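Local coordinates for protein ArCE4A (Arthrobacter sp. AW19M34-1, PDB 5LFZ) that is a nickel-bound deacetylase of carbohydrate esterase family 4, probably removing acetyl groups from N-acetylated sugar polymers such as chitin, at residues G36-R41 / S178-V183; Q49-T54 / Q185-L190; W148-H151 / K155-R158; T207-K210 / A214-H217. All coordinates share one frame; numbering follows the deposited sequence.

Interaction 1 of 4, residues G36-R41 / S178-V183; sequences GEYTNR and SSVKAV
Val180 is the hub here: it is buried, points from its helix toward the 36-41 segment, and divides its two methyls between two partners. CG2 lies 3.6 Å from Tyr38 CB and 3.6 Å from Tyr38 O, so it rests on the backbone end of the tyrosine and not on the phenol. CG1 meets Arg41 twice, at CB (3.9 Å) and, further out, at NE (3.9 Å). The arginine crosses the valine at about a right angle. Its chain bends at chi3 (67°), which brings the guanidinium back past CG1 and puts NH1 at the edge of the Tyr38 ring, in its plane. NH1 forms a salt bridge with Glu177, just before the 178-183 segment; that carboxylate probably eases the like-charge approach of Arg41 NH2 to Lys181 NZ, 4.6 Å apart. The backbone before the helix is held separately: a type I turn runs from Gly36 to Thr39, and Gly36 N donates to Thr39 OG1 at 2.8 Å. Thr39 OG1 is also bonded to Asp174, and Ser179 OG reaches His173 O. The contact thus packs the 36-39 turn and the start of helix 39-48 against helix 177-192; the segment begins directly after the Asp-Asp-Gly-Pro sequence of the NodB homology domain, whose Asp33 binds the nickel.

Interaction 2 of 4, residues Q49-T54 / Q185-L190; sequences QHTPAT and QLVSKL
The carboxamide of Gln49 has Val187 on one side and Ser188 on the other. Val187 CG1 stands above the amide plane over OE1, 3.2 Å away; Ser188 OG comes in from the opposite side, closer to the plane, 3.3 Å from OE1. Val187 and the glutamine chain slide past each other in opposite directions, so CG1 also touches Gln49 CB (3.9 Å). At the far end of the amide, NE2 bonds to Pro184 O, a carbonyl that also takes the hydroxyl of Ser188. Thr51 closes in on the same methyl: its OG1 lies 3.3 Å from Val187 CG1 and donates to Gln49 O at 2.9 Å, from well above the carbonyl plane (59° out of it). That bond lies beside the Schellman motif, with His50 at C-prime, that ends helix 39-48. With an alanine at Gln49, Pro184 O would probably lose its amide partner and Val187 one flank of its packing. Leu197 of strand 196-197 touches both Thr51 and Val187. Along helix 177-192, Leu186 and Leu190 touch Leu29 of strand 26-32, while Gln185, Leu186 and Lys189 meet helix 153-163.

Interaction 3 of 4, residues W148-H151 / K155-R158; sequences WKHH and KTVR
His150 and Lys155, their CA atoms 8.0 Å apart, face each other across the short turn where helix 147-150 ends, His151 takes positive phi (50°), and the chain starts helix 153-163. The His150 ring reaches across the turn to both Lys155 and Thr156. Its CG sits between the backbone N and the carbonyl carbon (chi1 53°), a crowded position that swings the ring across to the next helix. The aliphatic part of Lys155 lies over one face in a CH-pi contact: CG is 3.8 Å from the ring centroid, 22° off the normal, and CD follows at 3.5 Å from His150 CD2. The lysine chain is extended throughout, so it passes over the ring and carries its amine beyond the rim, with NZ 5.2 Å from His150 NE2. Thr156 comes to the ring edge instead, its OG1 in plane and 3.4 Å from His150 CE1; that hydroxyl is bonded to Asp152 O. Both ring nitrogens are engaged, ND1 with Asp152 N and NE2 with Thr145 O, which fixes the ring's rotation. A leucine in place of His150 would probably leave Asp152 N and Thr145 O without their partners and free the turn to shift. Asp152 also takes Lys155 N through OD1. The arrangement is a tight junction between two helices, the first of which, 147-150, begins with the last two residues of Asp-Thr-Leu-Asp-Trp, a sequence that fits the Asp-X-X-Asp-Trp motif of family 4 esterases; the Trp148 ring of that motif meets His173.

Interaction 4 of 4, residues T207-K210 / A214-H217; sequences TDFK and AYDH
Tyr215 OH is the gripped atom. Lys210 N donates to it at 2.9 Å in a nearly straight bond (174°), and a water lies 2.8 Å from the same oxygen. That water donates to Asp208 O, also at 2.8 Å, so a small bridge runs between the phenol and the loop backbone; Asp208 O itself is 3.1 Å from Tyr215 OH. Asp208 is the centre of an inverse gamma turn; just past it, Asp208 O and Lys210 N both turn to the phenol. Tyr215 lies on the short strand 214-215, which pairs in parallel with strand 138-139 through backbone bonds to Leu138 and Leu140, and its side chain extends from there to the preceding loop. One face of the tyrosine ring is covered as well: Phe209 CD1 sits over its centre, 3.6 Å above the plane. The two rings are oblique, their planes at 59°, and Phe209 CE1 comes within 3.4 Å of Tyr215 CD1. With chi1 at -167°, Phe209 swings away from its backbone N and lays CD1 over the tyrosine. Lys210 O lies at the rim of the phenol ring, in its plane. Phe209 also stacks on Phe204 and touches Pro137 and Val139.

Interactions 1 and 2 lie on successive turns of helix 177-192, their centres 13 Å apart, and meet the start of helix 39-48 and the loop after it, respectively. In interaction 3, Val157 of helix 153-163 touches both, its CG2 3.5 Å from Ala182 O and its CG1 3.7 Å from Lys189 CD, while Ser178 CB meets His151 O at 3.3 Å. Interaction 4 is remote, its centre about 28 Å from that of interaction 1 and on the opposite side of the chain's centre. Of the four, interaction 1 follows most directly in sequence from a nickel ligand, Asp33; His82 and His86, the other protein ligands, fall between the segments of both interactions 1 and 2.

Interaction 1 of 4, residues G36-R41 / S178-V183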
loop_
_atom_site.group_PDB
_atom_site.type_symbol
_atom_site.label_atom_id
_atom_site.label_comp_id
_atom_site.label_asym_id
_atom_site.label_seq_id
_atom_site.Cartn_x
_atom_site.Cartn_y
_atom_site.Cartn_z
ATOM N N GLY A 36 -11.562 -5.690 -0.164
ATOM C CA GLY A 36 -12.466 -6.550 -0.898
ATOM C C GLY A 36 -12.667 -7.848 -0.147
ATOM O O GLY A 36 -12.345 -7.944 1.039
ATOM N N GLU A 37 -13.181 -8.852 -0.849
ATOM C CA GLU A 37 -13.586 -10.107 -0.228
ATOM C C GLU A 37 -12.409 -10.932 0.287
ATOM O O GLU A 37 -12.602 -11.870 1.066
ATOM C CB GLU A 37 -14.395 -10.935 -1.220
ATOM C CG GLU A 37 -13.583 -11.368 -2.428
ATOM C CD GLU A 37 -14.444 -11.880 -3.562
ATOM O OE1 GLU A 37 -14.852 -13.058 -3.513
ATOM O OE2 GLU A 37 -14.713 -11.096 -4.498
ATOM N N TYR A 38 -11.195 -10.581 -0.127
ATOM C CA TYR A 38 -10.021 -11.338 0.296
ATOM C C TYR A 38 -9.219 -10.642 1.389
ATOM O O TYR A 38 -8.297 -11.235 1.952
ATOM C CB TYR A 38 -9.101 -11.622 -0.898
ATOM C CG TYR A 38 -9.802 -12.254 -2.075
ATOM C CD1 TYR A 38 -10.139 -13.600 -2.066
ATOM C CD2 TYR A 38 -10.122 -11.505 -3.199
ATOM C CE1 TYR A 38 -10.782 -14.186 -3.149
ATOM C CE2 TYR A 38 -10.760 -12.079 -4.287
ATOM C CZ TYR A 38 -11.092 -13.418 -4.253
ATOM O OH TYR A 38 -11.731 -13.991 -5.332
ATOM N N THR A 39 -9.573 -9.400 1.702
ATOM C CA THR A 39 -8.773 -8.591 2.614
ATOM C C THR A 39 -8.671 -9.192 4.017
ATOM O O THR A 39 -7.603 -9.185 4.626
ATOM C CB THR A 39 -9.332 -7.168 2.709
ATOM O OG1 THR A 39 -9.462 -6.624 1.388
ATOM C CG2 THR A 39 -8.393 -6.284 3.530
ATOM N N ASN A 40 -9.771 -9.725 4.532
ATOM C CA ASN A 40 -9.717 -10.295 5.872
ATOM C C ASN A 40 -8.871 -11.565 5.953
ATOM O O ASN A 40 -8.171 -11.781 6.947
ATOM C CB ASN A 40 -11.119 -10.551 6.385
ATOM C CG ASN A 40 -11.756 -9.292 6.914
ATOM O OD1 ASN A 40 -11.491 -8.883 8.043
ATOM N ND2 ASN A 40 -12.563 -8.640 6.089
ATOM N N ARG A 41 -8.915 -12.399 4.917
ATOM C CA ARG A 41 -8.044 -13.568 4.870
ATOM C C ARG A 41 -6.594 -13.121 4.805
ATOM O O ARG A 41 -5.718 -13.714 5.427
ATOM C CB ARG A 41 -8.384 -14.462 3.674
ATOM C CG ARG A 41 -9.676 -15.241 3.857
ATOM C CD ARG A 41 -10.212 -15.762 2.539
ATOM N NE ARG A 41 -9.335 -16.772 1.957
ATOM C CZ ARG A 41 -9.443 -17.214 0.712
ATOM N NH1 ARG A 41 -10.396 -16.736 -0.078
ATOM N NH2 ARG A 41 -8.606 -18.134 0.258
ATOM N N SER A 178 -4.931 -14.824 -5.272
ATOM C CA SER A 178 -3.522 -15.179 -5.317
ATOM C C SER A 178 -2.698 -14.411 -4.285
ATOM O O SER A 178 -1.705 -14.923 -3.796
ATOM C CB SER A 178 -2.946 -14.984 -6.724
ATOM O OG SER A 178 -3.141 -13.682 -7.210
ATOM N N SER A 179 -3.121 -13.206 -3.916
ATOM C CA SER A 179 -2.417 -12.487 -2.860
ATOM C C SER A 179 -2.558 -13.179 -1.502
ATOM O O SER A 179 -1.602 -13.247 -0.728
ATOM C CB SER A 179 -2.918 -11.046 -2.780
ATOM O OG SER A 179 -2.562 -10.361 -3.968
ATOM N N VAL A 180 -3.749 -13.695 -1.220
ATOM C CA VAL A 180 -3.978 -14.478 -0.012
ATOM C C VAL A 180 -3.074 -15.702 0.027
ATOM O O VAL A 180 -2.446 -15.993 1.045
ATOM C CB VAL A 180 -5.445 -14.932 0.098
ATOM C CG1 VAL A 180 -5.632 -15.832 1.305
ATOM C CG2 VAL A 180 -6.360 -13.717 0.200
ATOM N N LYS A 181 -3.005 -16.413 -1.093
ATOM C CA LYS A 181 -2.202 -17.626 -1.170
ATOM C C LYS A 181 -0.706 -17.320 -1.196
ATOM O O LYS A 181 0.106 -18.123 -0.736
ATOM C CB LYS A 181 -2.602 -18.445 -2.400
ATOM C CG LYS A 181 -3.983 -19.076 -2.285
ATOM C CD LYS A 181 -4.373 -19.815 -3.552
ATOM C CE LYS A 181 -5.202 -21.060 -3.244
ATOM N NZ LYS A 181 -5.697 -21.080 -1.839
ATOM N N ALA A 182 -0.340 -16.156 -1.724
ATOM C CA ALA A 182 1.066 -15.778 -1.812
ATOM C C ALA A 182 1.651 -15.382 -0.466
ATOM O O ALA A 182 2.807 -15.675 -0.176
ATOM C CB ALA A 182 1.251 -14.637 -2.799
ATOM N N VAL A 183 0.864 -14.693 0.351
ATOM C CA VAL A 183 1.426 -14.040 1.530
ATOM C C VAL A 183 2.137 -14.955 2.535
ATOM O O VAL A 183 3.234 -14.607 2.974
ATOM C CB VAL A 183 0.346 -13.221 2.253
ATOM C CG1 VAL A 183 0.670 -13.067 3.736
ATOM C CG2 VAL A 183 0.267 -11.875 1.592
#

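Interaction 2 of 4, residues Q49-T54 / Q185-L190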
loop_
_atom_site.group_PDB
_atom_site.type_symbol
_atom_site.label_atom_id
_atom_site.label_comp_id
_atom_site.label_asym_id
_atom_site.label_seq_id
_atom_site.Cartn_x
_atom_site.Cartn_y
_atom_site.Cartn_z
ATOM N N GLN A 49 1.777 -14.376 11.013
ATOM C CA GLN A 49 3.227 -14.247 10.986
ATOM C C GLN A 49 3.698 -12.888 11.492
ATOM O O GLN A 49 4.800 -12.452 11.161
ATOM C CB GLN A 49 3.755 -14.504 9.578
ATOM C CG GLN A 49 3.378 -15.876 9.053
ATOM C CD GLN A 49 4.136 -16.253 7.805
ATOM O OE1 GLN A 49 5.346 -16.045 7.710
ATOM N NE2 GLN A 49 3.430 -16.815 6.835
ATOM N N HIS A 50 2.857 -12.242 12.301
ATOM C CA HIS A 50 3.203 -11.001 12.996
ATOM C C HIS A 50 3.828 -9.980 12.048
ATOM O O HIS A 50 4.884 -9.413 12.322
ATOM C CB HIS A 50 4.151 -11.298 14.164
ATOM C CG HIS A 50 4.421 -10.116 15.045
ATOM N ND1 HIS A 50 5.696 -9.699 15.358
ATOM C CD2 HIS A 50 3.581 -9.259 15.673
ATOM C CE1 HIS A 50 5.632 -8.639 16.145
ATOM N NE2 HIS A 50 4.359 -8.352 16.351
ATOM N N THR A 51 3.168 -9.757 10.919
ATOM C CA THR A 51 3.725 -8.908 9.883
ATOM C C THR A 51 2.780 -7.772 9.537
ATOM O O THR A 51 1.599 -8.007 9.273
ATOM C CB THR A 51 4.028 -9.715 8.609
ATOM O OG1 THR A 51 5.071 -10.662 8.878
ATOM C CG2 THR A 51 4.458 -8.794 7.486
ATOM N N PRO A 52 3.295 -6.531 9.545
ATOM C CA PRO A 52 2.507 -5.371 9.137
ATOM C C PRO A 52 2.601 -5.133 7.643
ATOM O O PRO A 52 3.569 -5.547 7.006
ATOM C CB PRO A 52 3.160 -4.227 9.904
ATOM C CG PRO A 52 4.614 -4.616 9.926
ATOM C CD PRO A 52 4.648 -6.141 9.988
ATOM N N ALA A 53 1.594 -4.477 7.091
ATOM C CA ALA A 53 1.603 -4.120 5.684
ATOM C C ALA A 53 0.933 -2.767 5.513
ATOM O O ALA A 53 0.357 -2.229 6.460
ATOM C CB ALA A 53 0.900 -5.190 4.848
ATOM N N THR A 54 1.027 -2.216 4.309
ATOM C CA THR A 54 0.402 -0.937 3.995
ATOM C C THR A 54 -0.637 -1.168 2.909
ATOM O O THR A 54 -0.340 -1.764 1.872
ATOM C CB THR A 54 1.443 0.090 3.542
ATOM O OG1 THR A 54 2.469 0.174 4.537
ATOM C CG2 THR A 54 0.810 1.474 3.337
ATOM N N GLN A 185 3.806 -17.679 2.118
ATOM C CA GLN A 185 5.109 -18.012 1.565
ATOM C C GLN A 185 6.000 -16.780 1.382
ATOM O O GLN A 185 7.209 -16.832 1.633
ATOM C CB GLN A 185 4.939 -18.740 0.228
ATOM C CG GLN A 185 6.242 -19.191 -0.387
ATOM C CD GLN A 185 6.053 -19.907 -1.713
ATOM O OE1 GLN A 185 7.013 -20.407 -2.299
ATOM N NE2 GLN A 185 4.813 -19.956 -2.194
ATOM N N LEU A 186 5.407 -15.677 0.938
ATOM C CA LEU A 186 6.173 -14.462 0.674
ATOM C C LEU A 186 6.825 -13.935 1.956
ATOM O O LEU A 186 8.006 -13.580 1.965
ATOM C CB LEU A 186 5.283 -13.389 0.046
ATOM C CG LEU A 186 6.019 -12.070 -0.203
ATOM C CD1 LEU A 186 7.276 -12.322 -1.018
ATOM C CD2 LEU A 186 5.127 -11.058 -0.894
ATOM N N VAL A 187 6.056 -13.901 3.038
ATOM C CA VAL A 187 6.578 -13.447 4.321
ATOM C C VAL A 187 7.698 -14.368 4.809
ATOM O O VAL A 187 8.760 -13.901 5.222
ATOM C CB VAL A 187 5.469 -13.374 5.377
ATOM C CG1 VAL A 187 6.049 -13.044 6.743
ATOM C CG2 VAL A 187 4.439 -12.340 4.973
ATOM N N SER A 188 7.453 -15.674 4.756
ATOM C CA SER A 188 8.448 -16.655 5.186
ATOM C C SER A 188 9.763 -16.474 4.441
ATOM O O SER A 188 10.833 -16.444 5.048
ATOM C CB SER A 188 7.934 -18.080 4.976
ATOM O OG SER A 188 6.839 -18.351 5.832
ATOM N N LYS A 189 9.677 -16.345 3.123
ATOM C CA LYS A 189 10.878 -16.217 2.308
ATOM C C LYS A 189 11.586 -14.876 2.498
ATOM O O LYS A 189 12.814 -14.826 2.492
ATOM C CB LYS A 189 10.544 -16.434 0.832
ATOM C CG LYS A 189 10.387 -17.913 0.473
ATOM C CD LYS A 189 10.031 -18.115 -0.986
ATOM C CE LYS A 189 9.933 -19.593 -1.325
ATOM N NZ LYS A 189 11.254 -20.269 -1.252
ATOM N N LEU A 190 10.832 -13.794 2.676
ATOM C CA LEU A 190 11.469 -12.501 2.912
ATOM C C LEU A 190 12.178 -12.498 4.268
ATOM O O LEU A 190 13.290 -11.982 4.397
ATOM C CB LEU A 190 10.447 -11.359 2.831
ATOM C CG LEU A 190 9.993 -11.012 1.408
ATOM C CD1 LEU A 190 8.813 -10.057 1.449
ATOM C CD2 LEU A 190 11.148 -10.427 0.591
#

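Interaction 3 of 4, residues W148-H151 / K155-R158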
loop_
_atom_site.group_PDB
_atom_site.type_symbol
_atom_site.label_atom_id
_atom_site.label_comp_id
_atom_site.label_asym_id
_atom_site.label_seq_id
_atom_site.Cartn_x
_atom_site.Cartn_y
_atom_site.Cartn_z
ATOM N N TRP A 148 -1.238 -8.148 -10.884
ATOM C CA TRP A 148 -2.386 -7.584 -11.587
ATOM C C TRP A 148 -2.527 -8.156 -13.001
ATOM O O TRP A 148 -3.600 -8.071 -13.601
ATOM C CB TRP A 148 -2.271 -6.055 -11.641
ATOM C CG TRP A 148 -0.982 -5.588 -12.256
ATOM C CD1 TRP A 148 0.233 -5.511 -11.644
ATOM C CD2 TRP A 148 -0.784 -5.129 -13.599
ATOM N NE1 TRP A 148 1.181 -5.045 -12.524
ATOM C CE2 TRP A 148 0.581 -4.801 -13.730
ATOM C CE3 TRP A 148 -1.627 -4.964 -14.702
ATOM C CZ2 TRP A 148 1.122 -4.316 -14.920
ATOM C CZ3 TRP A 148 -1.088 -4.481 -15.884
ATOM C CH2 TRP A 148 0.273 -4.165 -15.984
ATOM N N LYS A 149 -1.449 -8.730 -13.533
ATOM C CA LYS A 149 -1.514 -9.373 -14.845
ATOM C C LYS A 149 -1.659 -10.886 -14.766
ATOM O O LYS A 149 -2.488 -11.464 -15.472
ATOM C CB LYS A 149 -0.281 -9.053 -15.701
ATOM C CG LYS A 149 -0.288 -7.680 -16.333
ATOM N N HIS A 150 -0.851 -11.538 -13.932
ATOM C CA HIS A 150 -0.803 -12.999 -13.982
ATOM C C HIS A 150 -1.647 -13.689 -12.914
ATOM O O HIS A 150 -1.978 -14.863 -13.066
ATOM C CB HIS A 150 0.648 -13.497 -13.898
ATOM C CG HIS A 150 1.427 -12.954 -12.737
ATOM N ND1 HIS A 150 1.139 -13.273 -11.427
ATOM C CD2 HIS A 150 2.512 -12.145 -12.697
ATOM C CE1 HIS A 150 1.999 -12.666 -10.629
ATOM N NE2 HIS A 150 2.845 -11.978 -11.373
ATOM N N HIS A 151 -1.991 -12.967 -11.848
ATOM C CA HIS A 151 -2.808 -13.519 -10.766
ATOM C C HIS A 151 -2.279 -14.856 -10.256
ATOM O O HIS A 151 -3.059 -15.746 -9.921
ATOM C CB HIS A 151 -4.260 -13.700 -11.221
ATOM C CG HIS A 151 -4.865 -12.471 -11.826
ATOM N ND1 HIS A 151 -5.419 -11.465 -11.067
ATOM C CD2 HIS A 151 -5.013 -12.094 -13.118
ATOM C CE1 HIS A 151 -5.876 -10.515 -11.864
ATOM N NE2 HIS A 151 -5.644 -10.873 -13.114
ATOM N N LYS A 155 4.380 -16.852 -8.676
ATOM C CA LYS A 155 5.124 -15.847 -9.431
ATOM C C LYS A 155 5.210 -14.541 -8.634
ATOM O O LYS A 155 6.225 -13.846 -8.678
ATOM C CB LYS A 155 4.481 -15.605 -10.795
ATOM C CG LYS A 155 5.202 -14.564 -11.635
ATOM C CD LYS A 155 4.850 -14.715 -13.106
ATOM C CE LYS A 155 5.597 -13.702 -13.958
ATOM N NZ LYS A 155 5.419 -13.960 -15.413
ATOM N N THR A 156 4.145 -14.217 -7.905
ATOM C CA THR A 156 4.153 -13.057 -7.018
ATOM C C THR A 156 5.286 -13.192 -6.004
ATOM O O THR A 156 6.084 -12.276 -5.826
ATOM C CB THR A 156 2.809 -12.903 -6.285
ATOM O OG1 THR A 156 1.758 -12.770 -7.250
ATOM C CG2 THR A 156 2.825 -11.667 -5.379
ATOM N N VAL A 157 5.365 -14.352 -5.362
ATOM C CA VAL A 157 6.428 -14.618 -4.401
ATOM C C VAL A 157 7.809 -14.527 -5.052
ATOM O O VAL A 157 8.721 -13.894 -4.513
ATOM C CB VAL A 157 6.261 -16.009 -3.762
ATOM C CG1 VAL A 157 7.469 -16.359 -2.927
ATOM C CG2 VAL A 157 4.986 -16.064 -2.927
ATOM N N ARG A 158 7.956 -15.152 -6.219
ATOM C CA ARG A 158 9.257 -15.213 -6.883
ATOM C C ARG A 158 9.792 -13.822 -7.199
ATOM O O ARG A 158 10.939 -13.506 -6.873
ATOM C CB ARG A 158 9.179 -16.042 -8.169
ATOM C CG ARG A 158 10.531 -16.192 -8.865
ATOM C CD ARG A 158 10.412 -16.895 -10.208
ATOM N NE ARG A 158 9.565 -16.155 -11.143
ATOM C CZ ARG A 158 8.844 -16.717 -12.111
ATOM N NH1 ARG A 158 8.860 -18.035 -12.279
ATOM N NH2 ARG A 158 8.104 -15.964 -12.912
#

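Interaction 4 of 4, residues T207-K210 / A214-H217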
loop_
_atom_site.group_PDB
_atom_site.type_symbol
_atom_site.label_atom_id
_atom_site.label_comp_id
_atom_site.label_asym_id
_atom_site.label_seq_id
_atom_site.Cartn_x
_atom_site.Cartn_y
_atom_site.Cartn_z
ATOM N N THR A 207 13.816 9.957 7.310
ATOM C CA THR A 207 14.177 10.568 6.034
ATOM C C THR A 207 13.286 11.765 5.730
ATOM O O THR A 207 12.287 11.992 6.414
ATOM C CB THR A 207 14.073 9.564 4.876
ATOM O OG1 THR A 207 12.694 9.276 4.617
ATOM C CG2 THR A 207 14.809 8.275 5.217
ATOM N N ASP A 208 13.644 12.528 4.701
ATOM C CA ASP A 208 12.865 13.698 4.317
ATOM C C ASP A 208 11.690 13.287 3.434
ATOM O O ASP A 208 11.779 13.285 2.209
ATOM C CB ASP A 208 13.741 14.725 3.604
ATOM C CG ASP A 208 13.134 16.110 3.622
ATOM O OD1 ASP A 208 12.352 16.398 4.552
ATOM O OD2 ASP A 208 13.441 16.911 2.716
ATOM N N PHE A 209 10.586 12.960 4.093
ATOM C CA PHE A 209 9.417 12.346 3.477
ATOM C C PHE A 209 8.264 13.343 3.428
ATOM O O PHE A 209 7.492 13.444 4.378
ATOM C CB PHE A 209 9.039 11.109 4.283
ATOM C CG PHE A 209 8.060 10.205 3.607
ATOM C CD1 PHE A 209 8.242 9.812 2.293
ATOM C CD2 PHE A 209 6.972 9.716 4.305
ATOM C CE1 PHE A 209 7.339 8.969 1.680
ATOM C CE2 PHE A 209 6.067 8.873 3.702
ATOM C CZ PHE A 209 6.253 8.493 2.387
ATOM N N LYS A 210 8.143 14.083 2.329
ATOM C CA LYS A 210 7.282 15.266 2.329
ATOM C C LYS A 210 6.144 15.202 1.301
ATOM O O LYS A 210 6.276 14.542 0.266
ATOM C CB LYS A 210 8.149 16.516 2.112
ATOM C CG LYS A 210 7.940 17.578 3.187
ATOM C CD LYS A 210 9.205 18.307 3.579
ATOM C CE LYS A 210 9.066 18.832 5.000
ATOM N NZ LYS A 210 8.361 17.853 5.880
ATOM N N ALA A 214 7.128 12.407 -4.898
ATOM C CA ALA A 214 6.969 10.975 -5.143
ATOM C C ALA A 214 8.192 10.168 -4.700
ATOM O O ALA A 214 9.331 10.583 -4.896
ATOM C CB ALA A 214 6.673 10.724 -6.615
ATOM N N TYR A 215 7.939 9.008 -4.102
ATOM C CA TYR A 215 8.998 8.153 -3.574
ATOM C C TYR A 215 8.731 6.712 -3.972
ATOM O O TYR A 215 7.604 6.243 -3.846
ATOM C CB TYR A 215 9.071 8.255 -2.051
ATOM C CG TYR A 215 9.218 9.667 -1.529
ATOM C CD1 TYR A 215 8.103 10.463 -1.301
ATOM C CD2 TYR A 215 10.470 10.198 -1.247
ATOM C CE1 TYR A 215 8.231 11.755 -0.819
ATOM C CE2 TYR A 215 10.608 11.492 -0.762
ATOM C CZ TYR A 215 9.485 12.264 -0.550
ATOM O OH TYR A 215 9.619 13.550 -0.068
ATOM N N ASP A 216 9.753 6.002 -4.437
ATOM C CA ASP A 216 9.548 4.610 -4.836
ATOM C C ASP A 216 10.429 3.638 -4.045
ATOM O O ASP A 216 10.278 2.421 -4.159
ATOM C CB ASP A 216 9.787 4.447 -6.342
ATOM C CG ASP A 216 11.180 4.859 -6.764
ATOM O OD1 ASP A 216 11.586 4.513 -7.898
ATOM O OD2 ASP A 216 11.875 5.519 -5.968
ATOM N N HIS A 217 11.317 4.187 -3.222
ATOM C CA HIS A 217 12.314 3.407 -2.493
ATOM C C HIS A 217 12.828 4.264 -1.341
ATOM O O HIS A 217 12.787 5.487 -1.434
ATOM C CB HIS A 217 13.454 3.001 -3.437
ATOM C CG HIS A 217 14.445 2.053 -2.833
ATOM N ND1 HIS A 217 15.500 2.475 -2.054
ATOM C CD2 HIS A 217 14.554 0.707 -2.917
ATOM C CE1 HIS A 217 16.210 1.428 -1.673
ATOM N NE2 HIS A 217 15.656 0.341 -2.183
HETATM O O HOH W 1 12.294 14.380 -0.325
#